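Local atomic coordinates of extracellular solute-binding protein, family 1 (Trichodesmium erythraeum IMS101, PDB entry 6G7N), a protein that binds ferric iron and, as an extracellular solute-binding protein, probably delivers it to an ABC transporter for uptake. Residues S144-L149 against E159-G164; K23-K28 against A248-E253; V58-L63 against K93-F98; N110-S115 against G189-A194. All blocks are in the same frame, centred on the assembly; numbering follows the deposited sequence.

How the interactions relate
Interactions 1 and 4 lie in one half of the elongated molecule, interaction 2 at the far end of the other, its centre about 41 and 44 Å from their centres, with interaction 3 lying between the two ends. Interaction 3 touches interaction 1 (S144 OG to D59 OD1, 2.7 Å, a probable hydrogen bond) and interaction 2 (F98 on L252); L145 meets L193 between interactions 1 and 4. Along the chain, interaction 2 encloses the rest; interaction 3 closes before interaction 4 opens, and interaction 1 is nested inside it. Interaction 1 lies within 140-167, while 3 and 4 reach the sheet where strands 96-108 and 191-195 are neighbours, consistent with the family's two-lobed fold.

Interaction 1: S144-L149 against E159-G164; sequences SLIASL and EGWAKG
L149 and I146 press their terminal methyls against the indole of W161, and nearly all of this contact is carried by that one ring. L149 comes in over a face: its CD1 lies 3.7 Å from the centroid of the six-membered ring of W161 and only 14° off the ring normal, a clear CH-pi contact. The methyl is displaced toward the rim, so CZ3 and CH2 are its closest neighbours. I146 approaches obliquely and more loosely, with its CD1 4.1 Å from W161 CZ3. The indole gets there because W161 CG is anti to the backbone N (chi1 173°), which throws the ring across toward the other segment. It is also held at its polar end, where NE1 donates to the backbone O of Y120, while F165 stacks on the ring.

Both segments belong to the helical stretch 140-167, yet I146 CA and A162 CA are just 8.5 Å apart. Sixteen residues of straight helix would span far more, so the chain must double back between the segments, and W161 fills the angle between the two arms. This is helix-on-helix packing in the half of the solute-binding-protein fold that also holds helix 303-312, whose A306 and L309 pack on I146 and A162 respectively.

Away from the ring the character changes. S148 sits partly exposed and turns its OG back on its own helix, 2.7 Å from L145 O, with the donor tilted 16° from the carbonyl plane; L145 O also accepts from L149 N. On the other arm, G160 and K163 face solvent and E159 makes a long, weak ion pair with R312.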
loop_
_atom_site.group_PDB
_atom_site.type_symbol
_atom_site.label_atom_id
_atom_site.label_comp_id
_atom_site.label_asym_id
_atom_site.label_seq_id
_atom_site.Cartn_x
_atom_site.Cartn_y
_atom_site.Cartn_z
ATOM N N SER A 144 8.023 -1.753 -4.415
ATOM C CA SER A 144 7.484 -2.974 -3.854
ATOM C C SER A 144 6.938 -3.927 -4.921
ATOM O O SER A 144 7.108 -5.140 -4.822
ATOM C CB SER A 144 6.424 -2.646 -2.786
ATOM O OG SER A 144 7.103 -2.146 -1.635
ATOM N N LEU A 145 6.272 -3.364 -5.942
ATOM C CA LEU A 145 5.811 -4.213 -7.037
ATOM C C LEU A 145 6.994 -4.855 -7.776
ATOM O O LEU A 145 6.974 -6.053 -8.063
ATOM C CB LEU A 145 4.930 -3.410 -7.987
ATOM C CG LEU A 145 4.467 -4.177 -9.216
ATOM C CD1 LEU A 145 3.537 -5.341 -8.899
ATOM C CD2 LEU A 145 3.728 -3.221 -10.141
ATOM N N ILE A 146 8.012 -4.065 -8.077
ATOM C CA ILE A 146 9.189 -4.627 -8.731
ATOM C C ILE A 146 9.889 -5.663 -7.854
ATOM O O ILE A 146 10.342 -6.694 -8.366
ATOM C CB ILE A 146 10.094 -3.505 -9.271
ATOM C CG1 ILE A 146 9.559 -2.926 -10.591
ATOM C CG2 ILE A 146 11.497 -4.031 -9.589
ATOM C CD1 ILE A 146 8.101 -2.771 -10.862
ATOM N N ALA A 147 9.988 -5.394 -6.553
ATOM C CA ALA A 147 10.523 -6.389 -5.641
ATOM C C ALA A 147 9.772 -7.717 -5.748
ATOM O O ALA A 147 10.386 -8.792 -5.764
ATOM C CB ALA A 147 10.508 -5.860 -4.214
ATOM N N SER A 148 8.436 -7.641 -5.826
ATOM C CA SER A 148 7.652 -8.877 -5.971
ATOM C C SER A 148 8.007 -9.641 -7.254
ATOM O O SER A 148 8.049 -10.875 -7.272
ATOM C CB SER A 148 6.150 -8.594 -5.862
ATOM O OG SER A 148 5.571 -8.136 -7.053
ATOM N N LEU A 149 8.250 -8.892 -8.333
ATOM C CA LEU A 149 8.604 -9.506 -9.616
ATOM C C LEU A 149 10.006 -10.118 -9.586
ATOM O O LEU A 149 10.241 -11.175 -10.182
ATOM C CB LEU A 149 8.448 -8.503 -10.757
ATOM C CG LEU A 149 7.008 -8.037 -11.000
ATOM C CD1 LEU A 149 6.987 -6.866 -11.960
ATOM C CD2 LEU A 149 6.149 -9.171 -11.509
ATOM N N GLU A 159 14.767 -8.319 -15.082
ATOM C CA GLU A 159 15.372 -7.267 -15.881
ATOM C C GLU A 159 14.872 -7.287 -17.320
ATOM O O GLU A 159 14.602 -6.225 -17.900
ATOM C CB GLU A 159 16.895 -7.322 -15.812
ATOM C CG GLU A 159 17.577 -6.205 -16.576
ATOM C CD GLU A 159 19.071 -6.126 -16.358
ATOM O OE1 GLU A 159 19.579 -6.540 -15.285
ATOM O OE2 GLU A 159 19.757 -5.602 -17.259
ATOM N N GLY A 160 14.729 -8.464 -17.908
ATOM C CA GLY A 160 14.163 -8.581 -19.244
ATOM C C GLY A 160 12.761 -8.004 -19.320
ATOM O O GLY A 160 12.415 -7.274 -20.247
ATOM N N TRP A 161 11.945 -8.321 -18.313
ATOM C CA TRP A 161 10.588 -7.750 -18.205
ATOM C C TRP A 161 10.662 -6.234 -18.104
ATOM O O TRP A 161 9.967 -5.515 -18.832
ATOM C CB TRP A 161 9.841 -8.332 -16.985
ATOM C CG TRP A 161 8.535 -7.633 -16.760
ATOM C CD1 TRP A 161 7.321 -7.898 -17.370
ATOM C CD2 TRP A 161 8.302 -6.496 -15.924
ATOM N NE1 TRP A 161 6.392 -6.982 -16.977
ATOM C CE2 TRP A 161 6.950 -6.105 -16.094
ATOM C CE3 TRP A 161 9.104 -5.750 -15.068
ATOM C CZ2 TRP A 161 6.394 -5.017 -15.401
ATOM C CZ3 TRP A 161 8.552 -4.672 -14.418
ATOM C CH2 TRP A 161 7.231 -4.312 -14.584
ATOM N N ALA A 162 11.515 -5.734 -17.213
ATOM C CA ALA A 162 11.559 -4.320 -16.936
ATOM C C ALA A 162 12.039 -3.512 -18.144
ATOM O O ALA A 162 11.575 -2.404 -18.377
ATOM C CB ALA A 162 12.409 -4.035 -15.721
ATOM N N LYS A 163 12.967 -4.099 -18.903
ATOM C CA LYS A 163 13.450 -3.497 -20.159
ATOM C C LYS A 163 12.319 -3.302 -21.235
ATOM O O LYS A 163 12.205 -2.339 -22.039
ATOM C CB LYS A 163 14.595 -4.350 -20.705
ATOM C CG LYS A 163 15.364 -3.732 -21.855
ATOM C CD LYS A 163 16.826 -4.158 -21.815
ATOM C CE LYS A 163 17.645 -3.355 -22.807
ATOM N NZ LYS A 163 17.415 -1.900 -22.651
ATOM N N GLY A 164 11.431 -4.282 -21.267
ATOM C CA GLY A 164 10.276 -4.170 -22.171
ATOM C C GLY A 164 9.229 -3.214 -21.633
ATOM O O GLY A 164 8.637 -2.451 -22.384
#

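Interaction 2: K23-K28 against A248-E253; sequences KKTGLK and AIKFLE
K250 reaches from helix 245-255 past T25 and L27, which lie where helix 15-25 ends and the chain turns toward strand 28-33. Its CB already points at the other segment and lies 4.6 Å from T25 CG2. At CG the chain swings slightly back, anti to its own carbonyl carbon (chi1 -73°), and the distance to that methyl grows. CD makes the contact proper: it stands 4.4 Å from T25 CG2 and an equal 4.4 Å from L27 CD1, so that one methylene rests against both methyls. From here the chain stays fully extended, CE draws away from both methyls, and NZ ends 4.9 Å from T25 O, too far for a bond.

The surface that K250 lies along is set by an ST turn. T25 OG1 accepts from L27 N at 3.1 Å, with an N-H...O angle of 158°, and has F21 O as a second hydrogen-bond partner. With its hydroxyl thus tied to the backbone, T25 offers its methyl to the lysine. G26 closes the helix with a positive phi of 84°, a conformation that favours glycine, and the turn brings L27 round to the same side.

Deeper in, F251 of helix 245-255 meets F21 of helix 15-25 edge-to-face, and K250 also touches F21; the methylene contact is the outer fringe of this helix packing. Its chemistry is purely apolar, methyl against methylene at loose van der Waals distance, and a contact of this kind grips the aliphatic shaft loosely and contributes nothing directional to hold the ammonium.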
loop_
_atom_site.group_PDB
_atom_site.type_symbol
_atom_site.label_atom_id
_atom_site.label_comp_id
_atom_site.label_asym_id
_atom_site.label_seq_id
_atom_site.Cartn_x
_atom_site.Cartn_y
_atom_site.Cartn_z
ATOM N N LYS A 23 -12.826 5.266 24.835
ATOM C CA LYS A 23 -14.046 4.791 25.577
ATOM C C LYS A 23 -13.890 3.334 26.062
ATOM O O LYS A 23 -14.276 2.952 27.169
ATOM C CB LYS A 23 -15.263 4.900 24.661
ATOM C CG LYS A 23 -16.612 4.513 25.235
ATOM C CD LYS A 23 -17.716 4.803 24.216
ATOM C CE LYS A 23 -19.048 4.170 24.608
ATOM N NZ LYS A 23 -19.846 3.709 23.434
ATOM N N LYS A 24 -13.310 2.501 25.216
ATOM C CA LYS A 24 -13.153 1.078 25.529
ATOM C C LYS A 24 -12.037 0.742 26.503
ATOM O O LYS A 24 -12.151 -0.225 27.256
ATOM C CB LYS A 24 -12.974 0.298 24.214
ATOM C CG LYS A 24 -14.224 0.291 23.363
ATOM C CD LYS A 24 -13.971 -0.270 21.976
ATOM C CE LYS A 24 -15.245 -0.446 21.209
ATOM N NZ LYS A 24 -15.670 -1.840 21.443
ATOM N N THR A 25 -10.971 1.527 26.498
ATOM C CA THR A 25 -9.734 1.219 27.237
ATOM C C THR A 25 -9.334 2.219 28.293
ATOM O O THR A 25 -8.490 1.910 29.125
ATOM C CB THR A 25 -8.539 1.043 26.302
ATOM O OG1 THR A 25 -8.125 2.310 25.771
ATOM C CG2 THR A 25 -8.831 0.055 25.188
ATOM N N GLY A 26 -9.872 3.427 28.220
ATOM C CA GLY A 26 -9.446 4.508 29.084
ATOM C C GLY A 26 -8.216 5.262 28.615
ATOM O O GLY A 26 -7.834 6.221 29.259
ATOM N N LEU A 27 -7.592 4.838 27.524
ATOM C CA LEU A 27 -6.313 5.404 27.096
ATOM C C LEU A 27 -6.515 6.468 26.035
ATOM O O LEU A 27 -7.172 6.212 25.038
ATOM C CB LEU A 27 -5.455 4.301 26.507
ATOM C CG LEU A 27 -5.011 3.237 27.502
ATOM C CD1 LEU A 27 -4.361 2.088 26.759
ATOM C CD2 LEU A 27 -4.074 3.767 28.581
ATOM N N LYS A 28 -5.951 7.655 26.251
ATOM C CA LYS A 28 -5.926 8.708 25.253
ATOM C C LYS A 28 -4.908 8.350 24.176
ATOM O O LYS A 28 -3.906 7.683 24.436
ATOM C CB LYS A 28 -5.552 10.042 25.896
ATOM C CG LYS A 28 -5.582 11.216 24.945
ATOM C CD LYS A 28 -5.260 12.538 25.616
ATOM C CE LYS A 28 -5.264 13.657 24.582
ATOM N NZ LYS A 28 -4.933 14.962 25.198
ATOM N N ALA A 248 -0.050 0.054 23.913
ATOM C CA ALA A 248 0.263 -0.057 22.484
ATOM C C ALA A 248 -0.320 -1.343 21.907
ATOM O O ALA A 248 -0.932 -1.331 20.826
ATOM C CB ALA A 248 1.758 -0.005 22.258
ATOM N N ILE A 249 -0.176 -2.450 22.632
ATOM C CA ILE A 249 -0.753 -3.733 22.191
ATOM C C ILE A 249 -2.272 -3.624 22.138
ATOM O O ILE A 249 -2.909 -4.100 21.185
ATOM C CB ILE A 249 -0.282 -4.881 23.096
ATOM C CG1 ILE A 249 1.240 -5.098 22.973
ATOM C CG2 ILE A 249 -1.055 -6.149 22.759
ATOM C CD1 ILE A 249 1.798 -5.994 24.059
ATOM N N LYS A 250 -2.881 -3.003 23.166
ATOM C CA LYS A 250 -4.347 -2.825 23.150
ATOM C C LYS A 250 -4.795 -2.054 21.918
ATOM O O LYS A 250 -5.876 -2.352 21.353
ATOM C CB LYS A 250 -4.833 -2.113 24.410
ATOM C CG LYS A 250 -4.813 -2.962 25.676
ATOM C CD LYS A 250 -5.409 -2.205 26.864
ATOM C CE LYS A 250 -5.458 -3.051 28.141
ATOM N NZ LYS A 250 -6.143 -2.357 29.267
ATOM N N PHE A 251 -4.029 -1.049 21.522
ATOM C CA PHE A 251 -4.393 -0.275 20.342
ATOM C C PHE A 251 -4.333 -1.121 19.074
ATOM O O PHE A 251 -5.306 -1.100 18.286
ATOM C CB PHE A 251 -3.496 0.958 20.234
ATOM C CG PHE A 251 -3.904 1.881 19.115
ATOM C CD1 PHE A 251 -5.073 2.613 19.196
ATOM C CD2 PHE A 251 -3.135 2.010 17.972
ATOM C CE1 PHE A 251 -5.482 3.460 18.176
ATOM C CE2 PHE A 251 -3.520 2.865 16.947
ATOM C CZ PHE A 251 -4.686 3.590 17.050
ATOM N N LEU A 252 -3.252 -1.863 18.875
ATOM C CA LEU A 252 -3.194 -2.728 17.692
ATOM C C LEU A 252 -4.333 -3.734 17.670
ATOM O O LEU A 252 -4.951 -3.982 16.622
ATOM C CB LEU A 252 -1.851 -3.444 17.595
ATOM C CG LEU A 252 -0.595 -2.565 17.496
ATOM C CD1 LEU A 252 0.577 -3.448 17.154
ATOM C CD2 LEU A 252 -0.766 -1.423 16.471
ATOM N N GLU A 253 -4.628 -4.326 18.823
ATOM C CA GLU A 253 -5.725 -5.296 18.881
ATOM C C GLU A 253 -7.061 -4.623 18.575
ATOM O O GLU A 253 -7.905 -5.196 17.882
ATOM C CB GLU A 253 -5.744 -5.998 20.215
ATOM C CG GLU A 253 -4.572 -6.941 20.380
ATOM C CD GLU A 253 -4.504 -7.675 21.713
ATOM O OE1 GLU A 253 -5.084 -7.202 22.708
ATOM O OE2 GLU A 253 -3.790 -8.708 21.778
#

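Interaction 3: V58-L63 against K93-F98; sequences VDAGRL and KLWFGF
L63 and W95 bring their CA atoms within 6.9 Å, and A60 and G97 within 8.2 Å, so the first turn of helix 60-68 runs alongside the entry to strand 96-108 in the opposite sense. L63 lies over one face of the indole: its CB is 3.7 Å from the centroid of the five-membered ring of W95, 10° off the ring normal, a CH-pi contact. Its CD1 reaches across to W95 CE3 at 4.0 Å, and L63 O lies 3.6 Å from W95 CD1. A60 CB meets the far corner of the ring obliquely, 4.2 Å from CH2. The indole takes this place because W95 CG sits between its own backbone N and carbonyl carbon (chi1 47°). Its NE1 donates to Q67 OE1 further along the same helix, while I233 packs on both L63 and W95. Cutting W95 down to an alanine would probably open a gap under L63 and A60 and leave Q67 OE1 without its indole donor.

At the helix start D59 is the N-cap, its OD1 accepting from G61 N at 2.9 Å through the anti lone pair. V58, just before it, touches the bound D-alanine. The end of strand 54-58 and the first turn of helix 60-68 bring V58 and R62 to the D-glutamate pocket, consistent with the strand-to-helix junctions that line the cleft in periplasmic binding proteins.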
loop_
_atom_site.group_PDB
_atom_site.type_symbol
_atom_site.label_atom_id
_atom_site.label_comp_id
_atom_site.label_asym_id
_atom_site.label_seq_id
_atom_site.Cartn_x
_atom_site.Cartn_y
_atom_site.Cartn_z
ATOM N N VAL A 58 2.446 3.609 5.592
ATOM C CA VAL A 58 2.017 2.791 4.453
ATOM C C VAL A 58 3.203 2.144 3.763
ATOM O O VAL A 58 4.311 2.711 3.714
ATOM C CB VAL A 58 1.111 3.500 3.410
ATOM C CG1 VAL A 58 0.022 4.286 4.115
ATOM C CG2 VAL A 58 1.894 4.416 2.497
ATOM N N ASP A 59 2.904 0.954 3.250
ATOM C CA ASP A 59 3.763 0.102 2.426
ATOM C C ASP A 59 4.639 -0.806 3.267
ATOM O O ASP A 59 5.402 -0.324 4.108
ATOM C CB ASP A 59 4.551 0.876 1.335
ATOM C CG ASP A 59 4.834 0.014 0.140
ATOM O OD1 ASP A 59 5.612 -0.949 0.288
ATOM O OD2 ASP A 59 4.224 0.270 -0.916
ATOM N N ALA A 60 4.567 -2.104 3.003
ATOM C CA ALA A 60 5.431 -3.031 3.708
ATOM C C ALA A 60 6.911 -2.684 3.480
ATOM O O ALA A 60 7.738 -3.013 4.318
ATOM C CB ALA A 60 5.138 -4.451 3.254
ATOM N N GLY A 61 7.265 -2.067 2.349
ATOM C CA GLY A 61 8.653 -1.641 2.184
ATOM C C GLY A 61 9.110 -0.652 3.243
ATOM O O GLY A 61 10.283 -0.711 3.692
ATOM N N ARG A 62 8.237 0.286 3.630
ATOM C CA ARG A 62 8.581 1.259 4.694
ATOM C C ARG A 62 8.583 0.583 6.063
ATOM O O ARG A 62 9.422 0.904 6.905
ATOM C CB ARG A 62 7.635 2.474 4.756
ATOM C CG ARG A 62 7.604 3.426 3.563
ATOM C CD ARG A 62 7.016 4.798 3.918
ATOM N NE ARG A 62 6.942 5.757 2.802
ATOM C CZ ARG A 62 5.889 5.932 2.004
ATOM N NH1 ARG A 62 5.928 6.845 1.032
ATOM N NH2 ARG A 62 4.792 5.206 2.167
ATOM N N LEU A 63 7.647 -0.330 6.315
ATOM C CA LEU A 63 7.634 -1.056 7.582
ATOM C C LEU A 63 8.905 -1.893 7.735
ATOM O O LEU A 63 9.476 -1.963 8.822
ATOM C CB LEU A 63 6.361 -1.892 7.691
ATOM C CG LEU A 63 5.110 -1.029 7.879
ATOM C CD1 LEU A 63 3.850 -1.822 7.553
ATOM C CD2 LEU A 63 5.015 -0.462 9.280
ATOM N N LYS A 93 6.881 -10.777 13.520
ATOM C CA LYS A 93 5.926 -10.152 14.439
ATOM C C LYS A 93 6.297 -8.733 14.819
ATOM O O LYS A 93 5.870 -8.213 15.849
ATOM C CB LYS A 93 5.634 -11.009 15.668
ATOM C CG LYS A 93 5.313 -12.464 15.361
ATOM C CD LYS A 93 4.021 -12.659 14.558
ATOM C CE LYS A 93 3.693 -14.137 14.308
ATOM N NZ LYS A 93 4.665 -14.773 13.390
ATOM N N LEU A 94 7.038 -8.070 13.942
ATOM C CA LEU A 94 7.481 -6.698 14.170
ATOM C C LEU A 94 6.479 -5.635 13.726
ATOM O O LEU A 94 6.509 -4.508 14.223
ATOM C CB LEU A 94 8.840 -6.464 13.519
ATOM C CG LEU A 94 9.985 -7.244 14.164
ATOM C CD1 LEU A 94 11.180 -7.247 13.240
ATOM C CD2 LEU A 94 10.352 -6.653 15.526
ATOM N N TRP A 95 5.605 -5.987 12.782
ATOM C CA TRP A 95 4.625 -5.065 12.258
ATOM C C TRP A 95 3.516 -5.887 11.617
ATOM O O TRP A 95 3.675 -7.073 11.333
ATOM C CB TRP A 95 5.242 -4.040 11.268
ATOM C CG TRP A 95 6.138 -4.628 10.235
ATOM C CD1 TRP A 95 7.510 -4.623 10.293
ATOM C CD2 TRP A 95 5.787 -5.316 9.024
ATOM N NE1 TRP A 95 8.036 -5.274 9.198
ATOM C CE2 TRP A 95 6.995 -5.725 8.423
ATOM C CE3 TRP A 95 4.559 -5.670 8.409
ATOM C CZ2 TRP A 95 7.020 -6.464 7.255
ATOM C CZ3 TRP A 95 4.595 -6.411 7.263
ATOM C CH2 TRP A 95 5.802 -6.798 6.686
ATOM N N PHE A 96 2.417 -5.192 11.371
ATOM C CA PHE A 96 1.140 -5.828 11.018
ATOM C C PHE A 96 0.376 -4.917 10.082
ATOM O O PHE A 96 0.318 -3.711 10.297
ATOM C CB PHE A 96 0.294 -6.026 12.304
ATOM C CG PHE A 96 0.986 -6.846 13.364
ATOM C CD1 PHE A 96 1.877 -6.231 14.256
ATOM C CD2 PHE A 96 0.845 -8.227 13.430
ATOM C CE1 PHE A 96 2.578 -6.973 15.188
ATOM C CE2 PHE A 96 1.570 -8.966 14.363
ATOM C CZ PHE A 96 2.424 -8.334 15.222
ATOM N N GLY A 97 -0.287 -5.512 9.084
ATOM C CA GLY A 97 -1.210 -4.755 8.257
ATOM C C GLY A 97 -2.585 -4.590 8.880
ATOM O O GLY A 97 -3.116 -5.528 9.435
ATOM N N PHE A 98 -3.138 -3.384 8.698
ATOM C CA PHE A 98 -4.472 -3.058 9.189
ATOM C C PHE A 98 -5.448 -2.640 8.101
ATOM O O PHE A 98 -6.654 -2.745 8.310
ATOM C CB PHE A 98 -4.419 -2.022 10.303
ATOM C CG PHE A 98 -3.657 -2.528 11.509
ATOM C CD1 PHE A 98 -4.237 -3.416 12.394
ATOM C CD2 PHE A 98 -2.350 -2.161 11.738
ATOM C CE1 PHE A 98 -3.522 -3.922 13.465
ATOM C CE2 PHE A 98 -1.618 -2.687 12.794
ATOM C CZ PHE A 98 -2.211 -3.554 13.666
#

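Interaction 4: N110-S115 against G189-A194; sequences NKVQPS and GDIGLA
D190 meets both K111 and V112, and it is the first residue of 189-194 to touch the loop that follows strand 96-108. Its CB lies 3.8 Å from V112 CG2. With D190 CG anti to the carbonyl carbon (chi1 -70°), the carboxylate extends alongside the foot of K111, where OD1 stands 3.7 Å from K111 CB. This is contact with the methylenes, not a salt bridge: the modelled lysine chain bends at chi2 and chi3 and carries NZ to 5.7 Å from D190 OD1. The opposite charges may still attract weakly, although K111 has a second conformer. An alanine at D190 would keep the CB against V112 but probably strip the carboxylate cover from the K111 methylenes and remove the weak pull of its negative charge. The backbone takes part too, as D190 O lies 3.7 Å from V112 CG2, and D190 is hydrogen-bonded through its main chain to N108 and K131.

I191 comes next and takes the buried side of the contact. Its CG2 packs on V112 CG2 at 4.0 Å, methyl against methyl, with Y107 touching both residues and W128 adding to the wall around I191. One methyl of V112 bridges the carbonyl and CB of D190 and the branch of I191.

At G192 the chain bonds with M106, and L193 packs on I105 of strand 96-108 and L145 of helix 140-167. This start of strand 191-195, antiparallel to 96-108 and parallel to 132-133, belongs to the mixed sheet of the binding-protein fold and leads to Y197 and Y198, which bind the iron with Y141.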
loop_
_atom_site.group_PDB
_atom_site.type_symbol
_atom_site.label_atom_id
_atom_site.label_comp_id
_atom_site.label_asym_id
_atom_site.label_seq_id
_atom_site.Cartn_x
_atom_site.Cartn_y
_atom_site.Cartn_z
ATOM N N ASN A 110 -12.612 3.504 -23.195
ATOM C CA ASN A 110 -12.853 3.701 -24.614
ATOM C C ASN A 110 -11.843 2.919 -25.462
ATOM O O ASN A 110 -12.205 2.352 -26.509
ATOM C CB ASN A 110 -12.764 5.201 -24.923
ATOM C CG ASN A 110 -13.246 5.542 -26.300
ATOM O OD1 ASN A 110 -14.337 5.155 -26.688
ATOM N ND2 ASN A 110 -12.429 6.267 -27.048
ATOM N N LYS A 111 -10.576 2.901 -25.030
ATOM C CA LYS A 111 -9.493 2.371 -25.866
ATOM C C LYS A 111 -9.130 0.911 -25.568
ATOM O O LYS A 111 -8.528 0.252 -26.420
ATOM C CB LYS A 111 -8.244 3.258 -25.758
ATOM C CG LYS A 111 -8.460 4.735 -26.087
ATOM C CD LYS A 111 -8.896 4.986 -27.503
ATOM C CE LYS A 111 -7.722 4.821 -28.436
ATOM N NZ LYS A 111 -8.102 5.265 -29.804
ATOM N N VAL A 112 -9.463 0.412 -24.367
ATOM C CA VAL A 112 -8.997 -0.883 -23.889
ATOM C C VAL A 112 -10.163 -1.699 -23.349
ATOM O O VAL A 112 -10.840 -1.274 -22.411
ATOM C CB VAL A 112 -7.947 -0.701 -22.776
ATOM C CG1 VAL A 112 -7.441 -2.046 -22.248
ATOM C CG2 VAL A 112 -6.751 0.093 -23.273
ATOM N N GLN A 113 -10.372 -2.878 -23.919
ATOM C CA GLN A 113 -11.322 -3.850 -23.370
ATOM C C GLN A 113 -10.609 -4.688 -22.318
ATOM O O GLN A 113 -9.437 -5.009 -22.492
ATOM C CB GLN A 113 -11.849 -4.748 -24.487
ATOM C CG GLN A 113 -12.582 -4.007 -25.610
ATOM C CD GLN A 113 -13.718 -3.168 -25.092
ATOM O OE1 GLN A 113 -13.753 -1.948 -25.296
ATOM N NE2 GLN A 113 -14.626 -3.800 -24.364
ATOM N N PRO A 114 -11.278 -5.030 -21.207
ATOM C CA PRO A 114 -10.589 -5.861 -20.173
ATOM C C PRO A 114 -10.068 -7.193 -20.686
ATOM O O PRO A 114 -9.102 -7.703 -20.145
ATOM C CB PRO A 114 -11.654 -6.073 -19.087
ATOM C CG PRO A 114 -12.815 -5.240 -19.465
ATOM C CD PRO A 114 -12.598 -4.547 -20.766
ATOM N N SER A 115 -10.662 -7.734 -21.748
ATOM C CA SER A 115 -10.146 -8.940 -22.404
ATOM C C SER A 115 -8.716 -8.808 -22.925
ATOM O O SER A 115 -8.031 -9.819 -23.107
ATOM C CB SER A 115 -11.079 -9.345 -23.552
ATOM O OG SER A 115 -11.038 -8.371 -24.580
ATOM N N GLY A 189 -1.916 8.037 -22.024
ATOM C CA GLY A 189 -1.665 6.611 -22.053
ATOM C C GLY A 189 -2.978 5.880 -22.214
ATOM O O GLY A 189 -4.053 6.459 -21.933
ATOM N N ASP A 190 -2.917 4.604 -22.618
ATOM C CA ASP A 190 -4.110 3.758 -22.593
ATOM C C ASP A 190 -4.233 2.978 -21.290
ATOM O O ASP A 190 -5.343 2.600 -20.916
ATOM C CB ASP A 190 -4.159 2.805 -23.796
ATOM C CG ASP A 190 -4.430 3.513 -25.118
ATOM O OD1 ASP A 190 -4.839 4.692 -25.132
ATOM O OD2 ASP A 190 -4.208 2.846 -26.139
ATOM N N ILE A 191 -3.103 2.674 -20.643
ATOM C CA ILE A 191 -3.098 1.947 -19.382
ATOM C C ILE A 191 -2.051 2.569 -18.473
ATOM O O ILE A 191 -1.113 3.236 -18.913
ATOM C CB ILE A 191 -2.867 0.422 -19.565
ATOM C CG1 ILE A 191 -1.490 0.145 -20.147
ATOM C CG2 ILE A 191 -3.979 -0.223 -20.371
ATOM C CD1 ILE A 191 -1.146 -1.338 -20.160
ATOM N N GLY A 192 -2.215 2.322 -17.179
ATOM C CA GLY A 192 -1.224 2.726 -16.193
ATOM C C GLY A 192 -1.293 1.846 -14.994
ATOM O O GLY A 192 -2.185 1.015 -14.893
ATOM N N LEU A 193 -0.314 1.993 -14.094
ATOM C CA LEU A 193 -0.356 1.300 -12.799
ATOM C C LEU A 193 -0.593 2.324 -11.711
ATOM O O LEU A 193 0.009 3.399 -11.710
ATOM C CB LEU A 193 0.933 0.524 -12.508
ATOM C CG LEU A 193 1.267 -0.648 -13.405
ATOM C CD1 LEU A 193 2.484 -1.468 -12.972
ATOM C CD2 LEU A 193 0.132 -1.653 -13.539
ATOM N N ALA A 194 -1.481 1.985 -10.781
ATOM C CA ALA A 194 -1.779 2.850 -9.630
ATOM C C ALA A 194 -2.420 1.997 -8.552
ATOM O O ALA A 194 -2.907 0.906 -8.825
ATOM C CB ALA A 194 -2.678 4.011 -10.017
#